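Local structure of telomerase reverse transcriptase (Candida tropicalis MYA-3404, 6ZD1) at residues A351-I356 with F472-L476; V284-L288 with I431-C435. The protein probably elongates telomeres as the catalytic reverse transcriptase of telomerase, copying a template within its RNA component to add simple sequence repeats to chromosome ends. All blocks are in the same frame, centred on the assembly; numbering follows the deposited sequence.

Interaction 1 of 2, residues A351-I356 with F472-L476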
loop_
_atom_site.group_PDB
_atom_site.type_symbol
_atom_site.label_atom_id
_atom_site.label_comp_id
_atom_site.label_asym_id
_atom_site.label_seq_id
_atom_site.Cartn_x
_atom_site.Cartn_y
_atom_site.Cartn_z
ATOM N N ALA A 351 -20.838 -17.889 -8.310
ATOM C CA ALA A 351 -19.764 -18.394 -9.158
ATOM C C ALA A 351 -18.460 -18.492 -8.377
ATOM O O ALA A 351 -17.688 -19.439 -8.564
ATOM C CB ALA A 351 -19.594 -17.508 -10.391
ATOM N N LEU A 352 -18.209 -17.535 -7.480
ATOM C CA LEU A 352 -17.002 -17.603 -6.662
ATOM C C LEU A 352 -17.028 -18.821 -5.751
ATOM O O LEU A 352 -16.020 -19.526 -5.616
ATOM C CB LEU A 352 -16.851 -16.324 -5.836
ATOM C CG LEU A 352 -15.756 -16.297 -4.762
ATOM C CD1 LEU A 352 -14.372 -16.524 -5.363
ATOM C CD2 LEU A 352 -15.797 -14.982 -3.999
ATOM N N LYS A 353 -18.185 -19.111 -5.149
ATOM C CA LYS A 353 -18.277 -20.253 -4.246
ATOM C C LYS A 353 -18.089 -21.565 -4.999
ATOM O O LYS A 353 -17.488 -22.508 -4.471
ATOM C CB LYS A 353 -19.611 -20.229 -3.496
ATOM C CG LYS A 353 -19.561 -19.391 -2.220
ATOM C CD LYS A 353 -20.930 -19.212 -1.575
ATOM C CE LYS A 353 -21.774 -18.198 -2.334
ATOM N NZ LYS A 353 -23.048 -17.882 -1.624
ATOM N N GLU A 354 -18.593 -21.643 -6.233
ATOM C CA GLU A 354 -18.349 -22.827 -7.052
ATOM C C GLU A 354 -16.870 -22.959 -7.413
ATOM O O GLU A 354 -16.316 -24.064 -7.384
ATOM C CB GLU A 354 -19.206 -22.771 -8.319
ATOM C CG GLU A 354 -20.708 -22.652 -8.052
ATOM C CD GLU A 354 -21.516 -22.339 -9.306
ATOM O OE1 GLU A 354 -20.932 -22.322 -10.414
ATOM O OE2 GLU A 354 -22.740 -22.107 -9.180
ATOM N N SER A 355 -16.207 -21.842 -7.732
ATOM C CA SER A 355 -14.783 -21.892 -8.049
ATOM C C SER A 355 -13.975 -22.411 -6.870
ATOM O O SER A 355 -13.052 -23.217 -7.044
ATOM C CB SER A 355 -14.277 -20.509 -8.453
ATOM O OG SER A 355 -14.848 -20.089 -9.678
ATOM N N ILE A 356 -14.302 -21.947 -5.661
ATOM C CA ILE A 356 -13.587 -22.397 -4.470
ATOM C C ILE A 356 -13.783 -23.893 -4.263
ATOM O O ILE A 356 -12.825 -24.627 -3.988
ATOM C CB ILE A 356 -14.040 -21.583 -3.245
ATOM C CG1 ILE A 356 -13.613 -20.121 -3.404
ATOM C CG2 ILE A 356 -13.488 -22.188 -1.969
ATOM C CD1 ILE A 356 -14.004 -19.240 -2.237
ATOM N N PHE A 472 -9.905 -14.128 -3.603
ATOM C CA PHE A 472 -11.193 -14.527 -4.162
ATOM C C PHE A 472 -11.255 -14.184 -5.644
ATOM O O PHE A 472 -11.483 -15.059 -6.489
ATOM C CB PHE A 472 -12.337 -13.843 -3.410
ATOM C CG PHE A 472 -12.675 -14.478 -2.090
ATOM C CD1 PHE A 472 -12.217 -15.748 -1.777
ATOM C CD2 PHE A 472 -13.467 -13.807 -1.166
ATOM C CE1 PHE A 472 -12.534 -16.335 -0.564
ATOM C CE2 PHE A 472 -13.787 -14.389 0.052
ATOM C CZ PHE A 472 -13.322 -15.654 0.351
ATOM N N CYS A 473 -10.976 -12.923 -5.981
ATOM C CA CYS A 473 -11.030 -12.495 -7.374
ATOM C C CYS A 473 -10.017 -13.251 -8.222
ATOM O O CYS A 473 -10.276 -13.530 -9.398
ATOM C CB CYS A 473 -10.790 -10.985 -7.451
ATOM S SG CYS A 473 -11.016 -10.240 -9.075
ATOM N N ASP A 474 -8.881 -13.631 -7.633
ATOM C CA ASP A 474 -7.877 -14.396 -8.365
ATOM C C ASP A 474 -8.359 -15.816 -8.640
ATOM O O ASP A 474 -8.179 -16.336 -9.747
ATOM C CB ASP A 474 -6.567 -14.412 -7.577
ATOM C CG ASP A 474 -5.373 -14.810 -8.423
ATOM O OD1 ASP A 474 -5.539 -15.023 -9.645
ATOM O OD2 ASP A 474 -4.261 -14.906 -7.862
ATOM N N ILE A 475 -8.976 -16.454 -7.644
ATOM C CA ILE A 475 -9.510 -17.802 -7.830
ATOM C C ILE A 475 -10.570 -17.807 -8.926
ATOM O O ILE A 475 -10.558 -18.658 -9.823
ATOM C CB ILE A 475 -10.074 -18.347 -6.505
ATOM C CG1 ILE A 475 -8.951 -18.638 -5.511
ATOM C CG2 ILE A 475 -10.903 -19.601 -6.746
ATOM C CD1 ILE A 475 -9.464 -19.078 -4.155
ATOM N N LEU A 476 -11.510 -16.861 -8.861
ATOM C CA LEU A 476 -12.629 -16.867 -9.799
ATOM C C LEU A 476 -12.162 -16.588 -11.225
ATOM O O LEU A 476 -12.539 -17.303 -12.162
ATOM C CB LEU A 476 -13.685 -15.845 -9.363
ATOM C CG LEU A 476 -14.933 -15.745 -10.249
ATOM C CD1 LEU A 476 -15.557 -17.113 -10.466
ATOM C CD2 LEU A 476 -15.960 -14.793 -9.666
#

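Interaction 2 of 2, residues V284-L288 with I431-C435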
loop_
_atom_site.group_PDB
_atom_site.type_symbol
_atom_site.label_atom_id
_atom_site.label_comp_id
_atom_site.label_asym_id
_atom_site.label_seq_id
_atom_site.Cartn_x
_atom_site.Cartn_y
_atom_site.Cartn_z
ATOM N N VAL A 284 -6.413 -20.074 6.006
ATOM C CA VAL A 284 -7.341 -20.142 4.878
ATOM C C VAL A 284 -6.713 -19.505 3.644
ATOM O O VAL A 284 -6.757 -20.065 2.543
ATOM C CB VAL A 284 -8.684 -19.481 5.238
ATOM C CG1 VAL A 284 -9.501 -19.210 3.982
ATOM C CG2 VAL A 284 -9.466 -20.367 6.189
ATOM N N ARG A 285 -6.088 -18.338 3.818
ATOM C CA ARG A 285 -5.447 -17.684 2.683
ATOM C C ARG A 285 -4.252 -18.490 2.184
ATOM O O ARG A 285 -4.017 -18.572 0.972
ATOM C CB ARG A 285 -5.025 -16.264 3.060
ATOM C CG ARG A 285 -4.398 -15.495 1.915
ATOM C CD ARG A 285 -4.434 -13.996 2.148
ATOM N NE ARG A 285 -3.699 -13.593 3.342
ATOM C CZ ARG A 285 -3.461 -12.326 3.670
ATOM N NH1 ARG A 285 -3.896 -11.347 2.888
ATOM N NH2 ARG A 285 -2.785 -12.034 4.775
ATOM N N GLN A 286 -3.509 -19.126 3.097
ATOM C CA GLN A 286 -2.343 -19.903 2.679
ATOM C C GLN A 286 -2.750 -21.112 1.843
ATOM O O GLN A 286 -2.112 -21.413 0.825
ATOM C CB GLN A 286 -1.537 -20.361 3.894
ATOM C CG GLN A 286 -0.768 -19.269 4.613
ATOM C CD GLN A 286 0.048 -19.824 5.768
ATOM O OE1 GLN A 286 0.963 -20.626 5.567
ATOM N NE2 GLN A 286 -0.290 -19.413 6.986
ATOM N N VAL A 287 -3.806 -21.817 2.254
ATOM C CA VAL A 287 -4.222 -23.007 1.520
ATOM C C VAL A 287 -4.808 -22.618 0.169
ATOM O O VAL A 287 -4.552 -23.275 -0.847
ATOM C CB VAL A 287 -5.218 -23.829 2.357
ATOM C CG1 VAL A 287 -5.674 -25.062 1.586
ATOM C CG2 VAL A 287 -4.587 -24.220 3.682
ATOM N N LEU A 288 -5.579 -21.530 0.128
ATOM C CA LEU A 288 -6.103 -21.056 -1.148
ATOM C C LEU A 288 -4.970 -20.700 -2.101
ATOM O O LEU A 288 -5.032 -21.014 -3.296
ATOM C CB LEU A 288 -7.019 -19.854 -0.931
ATOM C CG LEU A 288 -8.344 -20.117 -0.213
ATOM C CD1 LEU A 288 -9.093 -18.815 -0.008
ATOM C CD2 LEU A 288 -9.195 -21.106 -0.990
ATOM N N ILE A 431 -12.116 -24.179 6.013
ATOM C CA ILE A 431 -11.776 -23.312 4.887
ATOM C C ILE A 431 -13.030 -22.940 4.107
ATOM O O ILE A 431 -13.264 -21.766 3.796
ATOM C CB ILE A 431 -10.729 -23.987 3.981
ATOM C CG1 ILE A 431 -9.382 -24.077 4.694
ATOM C CG2 ILE A 431 -10.588 -23.232 2.673
ATOM C CD1 ILE A 431 -8.417 -25.008 4.015
ATOM N N ILE A 432 -13.864 -23.934 3.792
ATOM C CA ILE A 432 -15.108 -23.643 3.085
ATOM C C ILE A 432 -16.013 -22.772 3.946
ATOM O O ILE A 432 -16.673 -21.852 3.447
ATOM C CB ILE A 432 -15.812 -24.948 2.668
ATOM C CG1 ILE A 432 -14.955 -25.727 1.670
ATOM C CG2 ILE A 432 -17.177 -24.647 2.069
ATOM C CD1 ILE A 432 -14.647 -24.960 0.406
ATOM N N GLU A 433 -16.048 -23.032 5.255
ATOM C CA GLU A 433 -16.936 -22.272 6.126
ATOM C C GLU A 433 -16.486 -20.824 6.250
ATOM O O GLU A 433 -17.310 -19.903 6.172
ATOM C CB GLU A 433 -17.008 -22.930 7.502
ATOM C CG GLU A 433 -18.116 -22.386 8.387
ATOM C CD GLU A 433 -18.181 -23.084 9.730
ATOM O OE1 GLU A 433 -17.292 -22.840 10.574
ATOM O OE2 GLU A 433 -19.118 -23.884 9.938
ATOM N N VAL A 434 -15.182 -20.599 6.426
ATOM C CA VAL A 434 -14.676 -19.238 6.580
ATOM C C VAL A 434 -14.801 -18.466 5.272
ATOM O O VAL A 434 -15.145 -17.277 5.269
ATOM C CB VAL A 434 -13.226 -19.266 7.095
ATOM C CG1 VAL A 434 -12.652 -17.859 7.177
ATOM C CG2 VAL A 434 -13.172 -19.943 8.448
ATOM N N CYS A 435 -14.535 -19.124 4.141
ATOM C CA CYS A 435 -14.712 -18.466 2.849
ATOM C C CYS A 435 -16.162 -18.041 2.654
ATOM O O CYS A 435 -16.442 -16.889 2.301
ATOM C CB CYS A 435 -14.259 -19.389 1.717
ATOM S SG CYS A 435 -12.464 -19.652 1.627
#

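Interaction 1 of 2, residues A351-I356 with F472-L476
The aromatic ring of Phe-472 meets helix 349-359 through two methyl groups that come in obliquely from the same side of its plane. At the root of the ring, CD2 of Leu-352 lies 3.7 Å from CG of Phe-472, and the two side chains cross at about a right angle. Farther out along the ring, CD1 of Ile-356 comes to 3.7 Å from CE1 of Phe-472. Ile-439 of helix 428-440 also touches the Phe-472 side chain, so a third helix joins the packing here.

The branches of Leu-352 divide their work. With CG turned anti to the backbone N (chi1 171°), CD2 is left to the ring, while CD1 rests 3.4 Å from the carbonyl O of Phe-472 and also approaches CB of Leu-476. One turn on from Phe-472, Leu-476 returns the approach: its CD1 tucks in beside the backbone of Ala-351 and lies 3.2 Å from OG of Ser-355, a tight fit. The CG2 branch of Ile-475 meets CB of Ser-355 at 3.9 Å and also approaches CG1 of Ile-356. The axes of the two short segments cross at 75°, 9.2 Å apart at closest approach, and Leu-352 and Leu-476 have the nearest CA atoms.

Ser-355 is the polar member of the touching set. OG donates to the carbonyl O of Ala-351, 3.1 Å away, which also accepts the helical bond from N of Ser-355; the two donors reach that oxygen from opposite faces of its plane. This contact within the reverse transcriptase region thus illustrates how a buried interface between helices can hold together without a polar bond across the seam: the serine hydroxyl donates within its own helix, and cohesion rests on the fit of methyl groups, ring and backbone.

Interaction 2 of 2, residues V284-L288 with I431-C435
Ile-431 and Val-284 bury the most surface here, and they lie alongside one another, pointing opposite ways, CG2 of Val-284 lying 4.0 Å from CG1 of Ile-431. Beyond that point, the tip of Ile-431 runs on to Val-287, whose CB and both methyls all lie against CD1; the closest, CG1 of Val-287, is 3.7 Å from CD1 of Ile-431. Tyr-369 of strand 368-372 touches both of these side chains.

Val-284 is forked so that its branches serve different neighbours. Its CG2, anti to the carbonyl carbon, also reaches CB of Val-434, whereas CG1, anti to the backbone N (chi1 165°), faces the sulfur of Cys-435 at 3.8 Å. The same SG has CD1 of Leu-288 at 3.8 Å, and is therefore met by two aliphatic groups one helical turn apart. Ile-426, on the strand leading into helix 428-440, packs against Val-284, Val-287 and Ile-431.

The helix segments cross steeply, at -110°, with axes 10.6 Å apart at their closest. The contact fastens the long helix 263-298 to helix 428-440 inside the reverse transcriptase region; with no hydrogen bond between the segments, the buried seam rests on dispersion and the close fit of branched aliphatic side chains and one polarisable sulfur.

Overall arrangement
Interaction 1 and interaction 2 lie about 12 Å apart, centre to centre, within the reverse transcriptase region, and their segments interleave along the chain: 284-288, 351-356, 431-435, then 472-476. Helix 428-440 brings them together: Ile-432 packs on Ile-356, CB of Cys-435 touches Ile-356, and the carbonyl O of Cys-435 lies near the Phe-472 ring. A second bridge joins helix 263-298 to helix 469-484, where CD1 of Ile-475 lies 3.8 Å from CD2 of Leu-288. Four helices distant in sequence therefore share one largely apolar core. Helices 349-359 and 469-484 come in the chain between strands 334-339 and 495-500 of the four-stranded antiparallel sheet, consistent with the palm of a reverse transcriptase.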